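Local atomic coordinates of benzoylformate Decarboxylase (Polynucleobacter necessarius, PDB entry 4K9Q), a protein that probably decarboxylates benzoylformate to benzaldehyde, using thiamine diphosphate held with the help of a magnesium ion. Residues Lys5-Asp10 with Asp134-Phe139; Thr18-Asn23 with Pro64-Ile69; Thr100-Leu105 with Pro159-Glu164. One frame throughout, in Å; residues are numbered along the deposited sequence.

Contact 1: residues Lys5-Asp10 with Asp134-Phe139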
ATOM      1  N   LYS A   5      13.176 -15.224  22.739  1.00 15.61           N
ATOM      2  CA  LYS A   5      12.621 -16.535  22.416  1.00 15.33           C
ATOM      3  C   LYS A   5      11.939 -17.190  23.629  1.00 12.52           C
ATOM      4  O   LYS A   5      10.805 -17.669  23.530  1.00 13.42           O
ATOM      5  CB  LYS A   5      13.693 -17.462  21.827  1.00 13.99           C
ATOM      6  CG  LYS A   5      13.142 -18.820  21.381  1.00 15.58           C
ATOM      7  CD  LYS A   5      14.121 -19.566  20.481  1.00 18.28           C
ATOM      8  CE  LYS A   5      15.373 -20.007  21.227  1.00 25.04           C
ATOM      9  NZ  LYS A   5      15.116 -21.126  22.174  1.00 27.01           N
ATOM     10  N   GLU A   6      12.619 -17.197  24.773  1.00 13.48           N
ATOM     11  CA  GLU A   6      12.041 -17.843  25.949  1.00 16.40           C
ATOM     12  C   GLU A   6      10.729 -17.168  26.366  1.00 15.58           C
ATOM     13  O   GLU A   6       9.742 -17.838  26.660  1.00 13.69           O
ATOM     14  CB  GLU A   6      13.028 -17.884  27.122  1.00 16.68           C
ATOM     15  CG  GLU A   6      12.525 -18.765  28.255  0.44 20.69           C
ATOM     16  CD  GLU A   6      13.537 -18.962  29.368  0.30 24.59           C
ATOM     17  OE1 GLU A   6      14.695 -18.522  29.220  0.66 24.80           O
ATOM     18  OE2 GLU A   6      13.162 -19.560  30.398  0.79 32.35           O
ATOM     19  N   ILE A   7      10.721 -15.839  26.378  1.00 12.88           N
ATOM     20  CA  ILE A   7       9.527 -15.082  26.746  1.00 12.44           C
ATOM     21  C   ILE A   7       8.375 -15.308  25.764  1.00 13.09           C
ATOM     22  O   ILE A   7       7.218 -15.431  26.158  1.00 13.47           O
ATOM     23  CB  ILE A   7       9.856 -13.592  26.855  1.00 17.32           C
ATOM     24  CG1 ILE A   7      10.894 -13.394  27.968  1.00 15.02           C
ATOM     25  CG2 ILE A   7       8.591 -12.763  27.093  1.00 18.70           C
ATOM     26  CD1 ILE A   7      11.543 -12.026  27.964  1.00 16.99           C
ATOM     27  N   THR A   8       8.707 -15.364  24.477  1.00 13.04           N
ATOM     28  CA  THR A   8       7.694 -15.551  23.443  1.00 12.71           C
ATOM     29  C   THR A   8       7.058 -16.938  23.530  1.00 12.51           C
ATOM     30  O   THR A   8       5.832 -17.078  23.455  1.00 13.02           O
ATOM     31  CB  THR A   8       8.300 -15.325  22.042  1.00 13.41           C
ATOM     32  OG1 THR A   8       8.803 -13.984  21.952  1.00 15.10           O
ATOM     33  CG2 THR A   8       7.249 -15.550  20.959  1.00 14.06           C
ATOM     34  N   PHE A   9       7.880 -17.973  23.684  1.00 14.09           N
ATOM     35  CA  PHE A   9       7.326 -19.311  23.796  1.00 15.77           C
ATOM     36  C   PHE A   9       6.482 -19.446  25.068  1.00 10.65           C
ATOM     37  O   PHE A   9       5.430 -20.099  25.052  1.00 13.43           O
ATOM     38  CB  PHE A   9       8.417 -20.384  23.695  1.00 15.50           C
ATOM     39  CG  PHE A   9       8.748 -20.760  22.279  1.00 13.64           C
ATOM     40  CD1 PHE A   9       8.060 -21.782  21.644  1.00 17.87           C
ATOM     41  CD2 PHE A   9       9.727 -20.079  21.574  1.00 15.64           C
ATOM     42  CE1 PHE A   9       8.352 -22.124  20.327  1.00 17.10           C
ATOM     43  CE2 PHE A   9      10.022 -20.415  20.261  1.00 14.62           C
ATOM     44  CZ  PHE A   9       9.333 -21.437  19.640  1.00 13.45           C
ATOM     45  N   ASP A  10       6.907 -18.789  26.145  1.00 13.81           N
ATOM     46  CA  ASP A  10       6.101 -18.780  27.369  1.00 14.16           C
ATOM     47  C   ASP A  10       4.739 -18.101  27.167  1.00 13.99           C
ATOM     48  O   ASP A  10       3.718 -18.570  27.676  1.00 14.11           O
ATOM     49  CB  ASP A  10       6.856 -18.142  28.532  1.00 17.06           C
ATOM     50  CG  ASP A  10       7.712 -19.146  29.299  1.00 23.79           C
ATOM     51  OD1 ASP A  10       7.526 -20.375  29.126  1.00 22.78           O
ATOM     52  OD2 ASP A  10       8.562 -18.694  30.092  1.00 25.14           O
ATOM     53  N   ASP A 134      10.045  -5.650  21.614  1.00 13.52           N
ATOM     54  CA  ASP A 134       8.631  -5.620  21.262  1.00 13.49           C
ATOM     55  C   ASP A 134       8.092  -6.928  20.699  1.00 12.99           C
ATOM     56  O   ASP A 134       6.888  -7.033  20.433  1.00 12.15           O
ATOM     57  CB  ASP A 134       8.365  -4.515  20.244  1.00 16.45           C
ATOM     58  CG  ASP A 134       8.691  -3.132  20.789  1.00 21.32           C
ATOM     59  OD1 ASP A 134       8.470  -2.890  21.997  1.00 23.08           O
ATOM     60  OD2 ASP A 134       9.175  -2.293  20.007  1.00 29.94           O
ATOM     61  N   VAL A 135       8.958  -7.927  20.514  1.00 11.06           N
ATOM     62  CA  VAL A 135       8.511  -9.155  19.853  1.00 11.02           C
ATOM     63  C   VAL A 135       7.395  -9.897  20.613  1.00 10.64           C
ATOM     64  O   VAL A 135       6.373 -10.249  20.014  1.00 11.21           O
ATOM     65  CB  VAL A 135       9.697 -10.087  19.458  1.00  9.43           C
ATOM     66  CG1 VAL A 135       9.182 -11.460  18.993  1.00  9.97           C
ATOM     67  CG2 VAL A 135      10.565  -9.415  18.392  1.00 14.30           C
ATOM     68  N   PRO A 136       7.579 -10.141  21.925  1.00 10.77           N
ATOM     69  CA  PRO A 136       6.499 -10.806  22.664  1.00 12.13           C
ATOM     70  C   PRO A 136       5.196 -10.018  22.595  1.00 10.52           C
ATOM     71  O   PRO A 136       4.147 -10.607  22.322  1.00 11.08           O
ATOM     72  CB  PRO A 136       7.029 -10.864  24.102  1.00 13.08           C
ATOM     73  CG  PRO A 136       8.529 -10.806  23.951  1.00 14.82           C
ATOM     74  CD  PRO A 136       8.769  -9.909  22.768  1.00 11.03           C
ATOM     75  N   GLY A 137       5.261  -8.706  22.812  1.00 11.82           N
ATOM     76  CA  GLY A 137       4.066  -7.884  22.710  1.00 11.95           C
ATOM     77  C   GLY A 137       3.424  -7.916  21.334  1.00 12.38           C
ATOM     78  O   GLY A 137       2.202  -7.817  21.222  1.00 11.58           O
ATOM     79  N   ALA A 138       4.243  -8.036  20.288  1.00 12.14           N
ATOM     80  CA  ALA A 138       3.733  -8.132  18.913  1.00 10.09           C
ATOM     81  C   ALA A 138       2.972  -9.444  18.695  1.00 12.83           C
ATOM     82  O   ALA A 138       1.939  -9.476  17.999  1.00 12.18           O
ATOM     83  CB  ALA A 138       4.864  -7.974  17.902  1.00 12.59           C
ATOM     84  N   PHE A 139       3.469 -10.529  19.290  1.00 11.62           N
ATOM     85  CA  PHE A 139       2.720 -11.780  19.273  1.00 11.86           C
ATOM     86  C   PHE A 139       1.371 -11.652  19.992  1.00 10.18           C
ATOM     87  O   PHE A 139       0.353 -12.176  19.521  1.00 10.62           O
ATOM     88  CB  PHE A 139       3.548 -12.936  19.844  1.00 11.69           C
ATOM     89  CG  PHE A 139       4.403 -13.635  18.814  1.00 11.58           C
ATOM     90  CD1 PHE A 139       3.943 -14.775  18.174  1.00 14.17           C
ATOM     91  CD2 PHE A 139       5.655 -13.140  18.481  1.00 10.40           C
ATOM     92  CE1 PHE A 139       4.726 -15.437  17.219  1.00 12.46           C
ATOM     93  CE2 PHE A 139       6.451 -13.797  17.532  1.00 12.85           C
ATOM     94  CZ  PHE A 139       5.980 -14.944  16.900  1.00 10.35           C
TER

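Contact 2: residues Thr18-Asn23 with Pro64-Ile69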
ATOM      1  N   THR A  18       0.276 -23.765  20.575  1.00 13.29           N
ATOM      2  CA  THR A  18       1.521 -24.529  20.684  1.00 14.54           C
ATOM      3  C   THR A  18       1.806 -25.417  19.468  1.00 16.28           C
ATOM      4  O   THR A  18       2.626 -26.339  19.536  1.00 15.92           O
ATOM      5  CB  THR A  18       1.568 -25.364  21.986  1.00 20.21           C
ATOM      6  OG1 THR A  18       0.513 -26.329  21.975  1.00 22.40           O
ATOM      7  CG2 THR A  18       1.400 -24.454  23.207  1.00 18.54           C
ATOM      8  N   THR A  19       1.133 -25.130  18.359  1.00 12.77           N
ATOM      9  CA  THR A  19       1.442 -25.801  17.103  1.00 13.80           C
ATOM     10  C   THR A  19       2.002 -24.821  16.085  1.00 13.25           C
ATOM     11  O   THR A  19       1.436 -23.753  15.865  1.00 13.72           O
ATOM     12  CB  THR A  19       0.218 -26.512  16.498  1.00 13.80           C
ATOM     13  OG1 THR A  19      -0.299 -27.451  17.449  1.00 19.28           O
ATOM     14  CG2 THR A  19       0.622 -27.264  15.223  1.00 14.37           C
ATOM     15  N   VAL A  20       3.115 -25.207  15.462  1.00 10.75           N
ATOM     16  CA  VAL A  20       3.733 -24.441  14.395  1.00 12.16           C
ATOM     17  C   VAL A  20       3.748 -25.299  13.132  1.00 11.83           C
ATOM     18  O   VAL A  20       4.336 -26.381  13.125  1.00 12.51           O
ATOM     19  CB  VAL A  20       5.203 -24.070  14.740  1.00 10.87           C
ATOM     20  CG1 VAL A  20       5.859 -23.360  13.558  1.00 11.08           C
ATOM     21  CG2 VAL A  20       5.288 -23.214  16.018  1.00 11.95           C
ATOM     22  N   VAL A  21       3.092 -24.844  12.069  1.00 10.16           N
ATOM     23  CA  VAL A  21       3.243 -25.507  10.780  1.00  9.75           C
ATOM     24  C   VAL A  21       4.257 -24.687   9.984  1.00  8.76           C
ATOM     25  O   VAL A  21       4.183 -23.460   9.949  1.00 10.05           O
ATOM     26  CB  VAL A  21       1.910 -25.591  10.006  1.00 10.87           C
ATOM     27  CG1 VAL A  21       2.076 -26.492   8.782  1.00 10.02           C
ATOM     28  CG2 VAL A  21       0.789 -26.102  10.909  1.00 11.23           C
ATOM     29  N   GLY A  22       5.235 -25.335   9.372  1.00 10.52           N
ATOM     30  CA  GLY A  22       6.325 -24.567   8.796  1.00  8.62           C
ATOM     31  C   GLY A  22       7.019 -25.223   7.620  1.00  9.13           C
ATOM     32  O   GLY A  22       6.875 -26.420   7.356  1.00  8.69           O
ATOM     33  N   ASN A  23       7.761 -24.401   6.900  1.00 10.09           N
ATOM     34  CA  ASN A  23       8.797 -24.874   6.002  1.00  9.65           C
ATOM     35  C   ASN A  23      10.002 -23.994   6.318  1.00 10.56           C
ATOM     36  O   ASN A  23       9.943 -22.765   6.149  1.00 11.20           O
ATOM     37  CB  ASN A  23       8.358 -24.734   4.548  1.00  8.62           C
ATOM     38  CG  ASN A  23       9.447 -25.161   3.577  1.00 11.98           C
ATOM     39  OD1 ASN A  23      10.186 -24.327   3.048  1.00 12.50           O
ATOM     40  ND2 ASN A  23       9.554 -26.465   3.343  1.00 12.83           N
ATOM     41  N   PRO A  64      -5.911 -20.068  17.245  1.00 11.28           N
ATOM     42  CA  PRO A  64      -4.848 -19.829  16.267  1.00  9.03           C
ATOM     43  C   PRO A  64      -3.862 -20.989  16.160  1.00 10.30           C
ATOM     44  O   PRO A  64      -3.680 -21.775  17.091  1.00 13.19           O
ATOM     45  CB  PRO A  64      -4.140 -18.589  16.821  1.00 11.79           C
ATOM     46  CG  PRO A  64      -5.184 -17.898  17.663  1.00 12.20           C
ATOM     47  CD  PRO A  64      -5.947 -19.026  18.287  1.00 12.79           C
ATOM     48  N   VAL A  65      -3.243 -21.077  14.993  1.00 10.27           N
ATOM     49  CA  VAL A  65      -2.103 -21.941  14.760  1.00 10.25           C
ATOM     50  C   VAL A  65      -1.028 -21.022  14.182  1.00 11.52           C
ATOM     51  O   VAL A  65      -1.347 -20.071  13.470  1.00 11.26           O
ATOM     52  CB  VAL A  65      -2.447 -23.064  13.759  1.00  8.66           C
ATOM     53  CG1 VAL A  65      -1.175 -23.830  13.365  1.00 12.34           C
ATOM     54  CG2 VAL A  65      -3.496 -24.012  14.359  1.00 10.97           C
ATOM     55  N   ILE A  66       0.234 -21.265  14.519  1.00  9.45           N
ATOM     56  CA  ILE A  66       1.323 -20.469  13.967  1.00 10.66           C
ATOM     57  C   ILE A  66       1.834 -21.078  12.667  1.00 12.51           C
ATOM     58  O   ILE A  66       2.044 -22.288  12.578  1.00 11.19           O
ATOM     59  CB  ILE A  66       2.488 -20.345  14.955  1.00 13.82           C
ATOM     60  CG1 ILE A  66       2.050 -19.516  16.167  1.00 19.39           C
ATOM     61  CG2 ILE A  66       3.686 -19.701  14.278  1.00 12.45           C
ATOM     62  CD1 ILE A  66       3.068 -19.498  17.258  1.00 21.85           C
ATOM     63  N   VAL A  67       1.993 -20.230  11.658  1.00  9.41           N
ATOM     64  CA  VAL A  67       2.667 -20.581  10.420  1.00  9.26           C
ATOM     65  C   VAL A  67       4.061 -19.951  10.503  1.00 12.97           C
ATOM     66  O   VAL A  67       4.201 -18.794  10.879  1.00 11.44           O
ATOM     67  CB  VAL A  67       1.888 -20.028   9.198  1.00 10.02           C
ATOM     68  CG1 VAL A  67       2.760 -20.019   7.940  1.00 10.75           C
ATOM     69  CG2 VAL A  67       0.613 -20.841   8.968  1.00 10.61           C
ATOM     70  N   ASN A  68       5.099 -20.715  10.187  1.00  9.84           N
ATOM     71  CA  ASN A  68       6.458 -20.176  10.183  1.00  9.33           C
ATOM     72  C   ASN A  68       7.077 -20.481   8.827  1.00  9.81           C
ATOM     73  O   ASN A  68       7.335 -21.644   8.502  1.00 10.80           O
ATOM     74  CB  ASN A  68       7.288 -20.787  11.317  1.00 11.50           C
ATOM     75  CG  ASN A  68       8.658 -20.136  11.466  1.00 12.63           C
ATOM     76  OD1 ASN A  68       9.682 -20.825  11.464  1.00 12.99           O
ATOM     77  ND2 ASN A  68       8.683 -18.812  11.614  1.00 13.07           N
ATOM     78  N   ILE A  69       7.286 -19.438   8.028  1.00  9.75           N
ATOM     79  CA  ILE A  69       7.821 -19.613   6.686  1.00  8.84           C
ATOM     80  C   ILE A  69       8.993 -18.678   6.421  1.00 10.26           C
ATOM     81  O   ILE A  69       9.320 -17.818   7.248  1.00 11.61           O
ATOM     82  CB  ILE A  69       6.720 -19.479   5.619  1.00 10.56           C
ATOM     83  CG1 ILE A  69       6.056 -18.097   5.687  1.00 11.55           C
ATOM     84  CG2 ILE A  69       5.681 -20.598   5.781  1.00 12.16           C
ATOM     85  CD1 ILE A  69       4.797 -18.003   4.822  1.00 13.39           C
TER
HETATM   86  O   HOH W   1      -1.834 -23.871  17.873  1.00 16.25           O

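Contact 3: residues Thr100-Leu105 with Pro159-Glu164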
ATOM      1  N   THR A 100      18.762 -10.328   9.268  1.00 11.78           N
ATOM      2  CA  THR A 100      19.212  -9.735  10.514  1.00 12.06           C
ATOM      3  C   THR A 100      19.218  -8.201  10.468  1.00 12.70           C
ATOM      4  O   THR A 100      19.593  -7.596   9.455  1.00 11.57           O
ATOM      5  CB  THR A 100      20.614 -10.250  10.891  1.00 13.33           C
ATOM      6  OG1 THR A 100      21.118  -9.464  11.970  1.00 13.52           O
ATOM      7  CG2 THR A 100      21.560 -10.133   9.705  1.00 13.42           C
ATOM      8  N   ARG A 101      18.818  -7.569  11.574  1.00 12.67           N
ATOM      9  CA  ARG A 101      18.870  -6.107  11.659  1.00 13.16           C
ATOM     10  C   ARG A 101      20.290  -5.588  11.407  1.00 13.14           C
ATOM     11  O   ARG A 101      20.473  -4.417  11.075  1.00 17.53           O
ATOM     12  CB  ARG A 101      18.377  -5.591  13.024  1.00 12.98           C
ATOM     13  CG  ARG A 101      16.903  -5.830  13.296  1.00 13.80           C
ATOM     14  CD  ARG A 101      16.435  -5.150  14.608  1.00 11.61           C
ATOM     15  NE  ARG A 101      15.203  -5.788  15.066  1.00 11.60           N
ATOM     16  CZ  ARG A 101      13.981  -5.298  14.880  1.00 12.58           C
ATOM     17  NH1 ARG A 101      12.930  -5.985  15.313  1.00 12.63           N
ATOM     18  NH2 ARG A 101      13.808  -4.127  14.264  1.00 13.23           N
ATOM     19  N   GLU A 102      21.287  -6.450  11.562  1.00 15.79           N
ATOM     20  CA  GLU A 102      22.669  -6.044  11.328  1.00 14.17           C
ATOM     21  C   GLU A 102      22.885  -5.670   9.863  1.00 16.88           C
ATOM     22  O   GLU A 102      23.794  -4.905   9.553  1.00 17.39           O
ATOM     23  CB  GLU A 102      23.653  -7.152  11.724  1.00 18.05           C
ATOM     24  CG  GLU A 102      23.603  -7.587  13.192  1.00 16.39           C
ATOM     25  CD  GLU A 102      24.311  -6.626  14.141  1.00 26.02           C
ATOM     26  OE1 GLU A 102      25.026  -5.707  13.683  1.00 24.12           O
ATOM     27  OE2 GLU A 102      24.149  -6.799  15.367  1.00 29.95           O
ATOM     28  N   MET A 103      22.048  -6.196   8.964  1.00 13.21           N
ATOM     29  CA  MET A 103      22.220  -5.948   7.525  1.00 12.00           C
ATOM     30  C   MET A 103      20.989  -5.367   6.820  1.00 12.51           C
ATOM     31  O   MET A 103      21.077  -4.926   5.666  1.00 13.48           O
ATOM     32  CB  MET A 103      22.635  -7.242   6.802  1.00 13.49           C
ATOM     33  CG  MET A 103      23.997  -7.791   7.208  1.00 14.06           C
ATOM     34  SD  MET A 103      24.641  -9.045   6.078  1.00 13.75           S
ATOM     35  CE  MET A 103      23.666 -10.495   6.524  1.00 12.62           C
ATOM     36  N   LEU A 104      19.851  -5.370   7.507  1.00 12.83           N
ATOM     37  CA  LEU A 104      18.562  -5.050   6.891  1.00 13.98           C
ATOM     38  C   LEU A 104      18.541  -3.789   6.031  1.00 13.86           C
ATOM     39  O   LEU A 104      17.915  -3.764   4.973  1.00 12.36           O
ATOM     40  CB  LEU A 104      17.482  -4.914   7.965  1.00 19.57           C
ATOM     41  CG  LEU A 104      16.481  -6.042   8.153  1.00 22.42           C
ATOM     42  CD1 LEU A 104      15.412  -5.575   9.140  1.00 14.50           C
ATOM     43  CD2 LEU A 104      15.869  -6.474   6.799  1.00 16.72           C
ATOM     44  N   LEU A 105      19.185  -2.728   6.510  1.00 13.03           N
ATOM     45  CA  LEU A 105      19.163  -1.449   5.809  1.00 14.52           C
ATOM     46  C   LEU A 105      19.646  -1.560   4.365  1.00 13.65           C
ATOM     47  O   LEU A 105      19.141  -0.879   3.474  1.00 15.88           O
ATOM     48  CB  LEU A 105      20.013  -0.426   6.570  1.00 14.31           C
ATOM     49  CG  LEU A 105      20.281   0.915   5.883  1.00 15.71           C
ATOM     50  CD1 LEU A 105      18.990   1.725   5.727  1.00 15.35           C
ATOM     51  CD2 LEU A 105      21.331   1.688   6.686  1.00 15.68           C
ATOM     52  N   PRO A 159      12.946 -10.301  12.359  1.00  9.48           N
ATOM     53  CA  PRO A 159      14.394 -10.363  12.095  1.00 10.93           C
ATOM     54  C   PRO A 159      15.102 -11.447  12.920  1.00 12.16           C
ATOM     55  O   PRO A 159      14.862 -11.564  14.116  1.00 11.95           O
ATOM     56  CB  PRO A 159      14.875  -8.966  12.496  1.00 12.53           C
ATOM     57  CG  PRO A 159      13.688  -8.086  12.218  1.00 11.69           C
ATOM     58  CD  PRO A 159      12.483  -8.919  12.598  1.00 12.03           C
ATOM     59  N   LEU A 160      15.991 -12.206  12.288  1.00 11.43           N
ATOM     60  CA  LEU A 160      16.510 -13.441  12.885  1.00 12.36           C
ATOM     61  C   LEU A 160      17.339 -13.207  14.139  1.00 12.81           C
ATOM     62  O   LEU A 160      17.457 -14.091  14.989  1.00 13.12           O
ATOM     63  CB  LEU A 160      17.330 -14.226  11.853  1.00 12.65           C
ATOM     64  CG  LEU A 160      18.648 -13.581  11.422  1.00 13.33           C
ATOM     65  CD1 LEU A 160      19.783 -14.122  12.285  1.00 14.38           C
ATOM     66  CD2 LEU A 160      18.910 -13.871   9.952  1.00 15.86           C
ATOM     67  N   ASP A 161      17.918 -12.020  14.237  1.00 12.99           N
ATOM     68  CA  ASP A 161      18.799 -11.693  15.354  1.00 12.65           C
ATOM     69  C   ASP A 161      18.061 -11.314  16.636  1.00 13.28           C
ATOM     70  O   ASP A 161      18.689 -11.194  17.691  1.00 13.40           O
ATOM     71  CB  ASP A 161      19.806 -10.595  14.963  1.00 12.20           C
ATOM     72  CG  ASP A 161      19.140  -9.306  14.461  1.00 14.67           C
ATOM     73  OD1 ASP A 161      18.117  -9.363  13.740  1.00 14.28           O
ATOM     74  OD2 ASP A 161      19.674  -8.215  14.777  1.00 17.37           O
ATOM     75  N   ASP A 162      16.742 -11.129  16.562  1.00 12.04           N
ATOM     76  CA  ASP A 162      15.994 -10.688  17.739  1.00 13.88           C
ATOM     77  C   ASP A 162      15.925 -11.771  18.820  1.00 12.44           C
ATOM     78  O   ASP A 162      15.923 -11.462  20.017  1.00 12.99           O
ATOM     79  CB  ASP A 162      14.558 -10.296  17.371  1.00 12.52           C
ATOM     80  CG  ASP A 162      14.466  -8.983  16.596  1.00 15.08           C
ATOM     81  OD1 ASP A 162      15.493  -8.307  16.374  1.00 16.24           O
ATOM     82  OD2 ASP A 162      13.332  -8.630  16.219  1.00 12.10           O
ATOM     83  N   TRP A 163      15.859 -13.030  18.393  1.00 12.28           N
ATOM     84  CA  TRP A 163      15.478 -14.128  19.273  1.00 11.50           C
ATOM     85  C   TRP A 163      16.406 -14.363  20.454  1.00 14.61           C
ATOM     86  O   TRP A 163      15.946 -14.744  21.529  1.00 14.90           O
ATOM     87  CB  TRP A 163      15.297 -15.423  18.468  1.00 11.76           C
ATOM     88  CG  TRP A 163      14.190 -15.295  17.484  1.00 13.47           C
ATOM     89  CD1 TRP A 163      14.298 -15.191  16.122  1.00 16.04           C
ATOM     90  CD2 TRP A 163      12.793 -15.215  17.784  1.00 14.80           C
ATOM     91  NE1 TRP A 163      13.047 -15.063  15.561  1.00 14.75           N
ATOM     92  CE2 TRP A 163      12.108 -15.074  16.559  1.00 13.66           C
ATOM     93  CE3 TRP A 163      12.053 -15.246  18.972  1.00 14.62           C
ATOM     94  CZ2 TRP A 163      10.720 -14.969  16.491  1.00 17.15           C
ATOM     95  CZ3 TRP A 163      10.678 -15.152  18.899  1.00 15.16           C
ATOM     96  CH2 TRP A 163      10.026 -15.013  17.668  1.00 14.32           C
ATOM     97  N   GLU A 164      17.701 -14.139  20.248  1.00 14.11           N
ATOM     98  CA  GLU A 164      18.706 -14.393  21.281  1.00 16.10           C
ATOM     99  C   GLU A 164      18.939 -13.196  22.198  1.00 16.75           C
ATOM    100  O   GLU A 164      19.742 -13.275  23.132  1.00 17.72           O
ATOM    101  CB  GLU A 164      20.040 -14.766  20.633  1.00 18.62           C
ATOM    102  CG  GLU A 164      20.653 -13.628  19.823  0.71 20.78           C
ATOM    103  CD  GLU A 164      22.002 -13.985  19.220  0.30 25.82           C
ATOM    104  OE1 GLU A 164      22.556 -13.142  18.484  0.58 36.51           O
ATOM    105  OE2 GLU A 164      22.510 -15.096  19.478  0.62 31.78           O
TER
HETATM  106  O   HOH W   2      21.680  -7.671  16.298  1.00 23.25           O

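Contact 1: residues Lys5-Asp10 with Asp134-Phe139
T8 meets the second helix with both branches of its side chain. Its methyl, CG2, sits over one face of the F139 ring, 3.9 Å from the ring centroid and 16° off the normal, displaced toward the CD2-CE2 side: a CH-pi contact. The hydroxyl branch looks at aliphatic carbon instead, with T8 OG1 3.8 Å from P136 CG and 3.9 Å from V135 CG1. The preceding residue, I7, lays its CG2 branch against the pyrrolidine of P136, CG2 to CG 3.7 Å.

What sets T8 this way is its first torsion, -60°, which swings OG1 back beside the backbone N and sends CG2 away from it, over the phenyl. OG1 is then hydrogen-bonded to the carbonyl O of V4, so a hydroxyl buried among carbon atoms has its partner within its own helix. The short axes of 5-10 and 135-139 run nearly parallel, 19° apart at 9.2 Å, and the T8 and P136 CA atoms come within 5.0 Å. Around them, W163 packs on T8, I167 touches both I7 and P136, and L156 and L158 of strand 154-159 support the F139 ring.

No hydrogen bond joins the two segments. The helices are held side by side by shape and dispersion, with the T8 hydroxyl, the one side-chain polar atom in the contact, satisfied within its own helix.

Contact 2: residues Thr18-Asn23 with Pro64-Ile69
V20 lays its CG1 methyl against the CB of N68, 3.7 Å away, while its other methyl, CG2, rests 4.1 Å from I66 CB. The split follows from chi1 of 176°: CG1 stands opposite the backbone N and leans forward along the strand to N68, and CG2 stays beside that N, level with I66. On the other face of the sheet V21 reaches backward, its CG2 meeting CG1 of V65 at 3.9 Å. V65 CG1 also lies beside the carbonyl O of T19.

Between these two layers the backbones pair in parallel, V20 with I66, V21 with V67 and G22 with N68. The bonds alternate in direction: I66 N gives to T19 O, V21 N to I66 O (2.8 Å), N68 N to V21 O, and N23 N to N68 O at a longer 3.2 Å. N68 N comes to V21 O tilted 18° from the carbonyl plane, and the short strand axes diverge by 34°, the sheet being twisted here. CA-H groups add to the ladder, V20 CA toward I66 O and V67 CA toward V21 O. These are inner strands of the parallel sheet of the N-terminal TPP-binding domain, with strand 40-43 beyond 19-22 and strand 93-98 beyond 66-69.

Before the strands begin to pair, a water bridges the chains, donating to P64 O at 2.9 Å and accepting from T19 N. T95 OG1 is hydrogen-bonded both to N68 ND2 and to the carbonyl O of V67. G22, with no side chain to set on the face of V20, brings its CA within 3.1 Å of N68 O. Just past it, N23 carries its side chain to within about 3 Å of a bound thiamine diphosphate.

Contact 3: residues Thr100-Leu105 with Pro159-Glu164
With chi1 at -66° and an extended chain from CG to NE, R101 carries its guanidinium across to D162, whose own CG lies beside its backbone N and turns the carboxylate to meet it. The grip is side-on and double: R101 NE binds D162 OD1 at 2.9 Å and R101 NH1 binds D162 OD2 at 2.8 Å, each oxygen using its syn lone pair. The two planes lie 11° apart, and the bond from NE is nearly straight at 176°. P159 CG packs over one face of the guanidinium, 3.8 Å from R101 NH1, so this salt bridge is backed by a proline ring.

D161 takes the backbone instead. Its OD1 accepts from R101 N at 2.9 Å, met from above the carboxylate plane, while OD2 receives a water, at 2.6 Å, that also donates to E102 OE2. That water separates two acidic groups and probably eases their repulsion. Next to it T100 OG1 accepts from E102 N at 3.0 Å, an ST turn that shapes the start of the 100-105 loop. L160 covers T100, its CD2 3.6 Å from T100 N.

R101 has further partners, NH1 to P129 O and NH2 to A130 O of the second subunit, placing the salt bridge at a subunit boundary. The two loops leave the ends of neighbouring parallel strands, 93-98 and 154-159; D162 also touches V135 of helix 135-147, and W163 leans on helix 4-15.

In the fold
From the N terminus, helix 4-15 runs into strand 19-22, which pairs with strand 66-69 in contact 2. That short closure falls wholly within the longer loop that contact 1 closes when helix 135-147 comes back beside helix 4-15. Contact 3 opens after strand 93-98, inside contact 1's loop, and closes past it at 159-164, so contacts 1 and 3 cross; contact 2 is already complete before contact 3 begins. W163 joins the crossing pair, its carbonyl O probably accepting from K5 N and its ring packing on F139. Contact 2 lies within the sheet, while contacts 1 and 3 bind helices and strand-end loops around it, and both touch the second subunit.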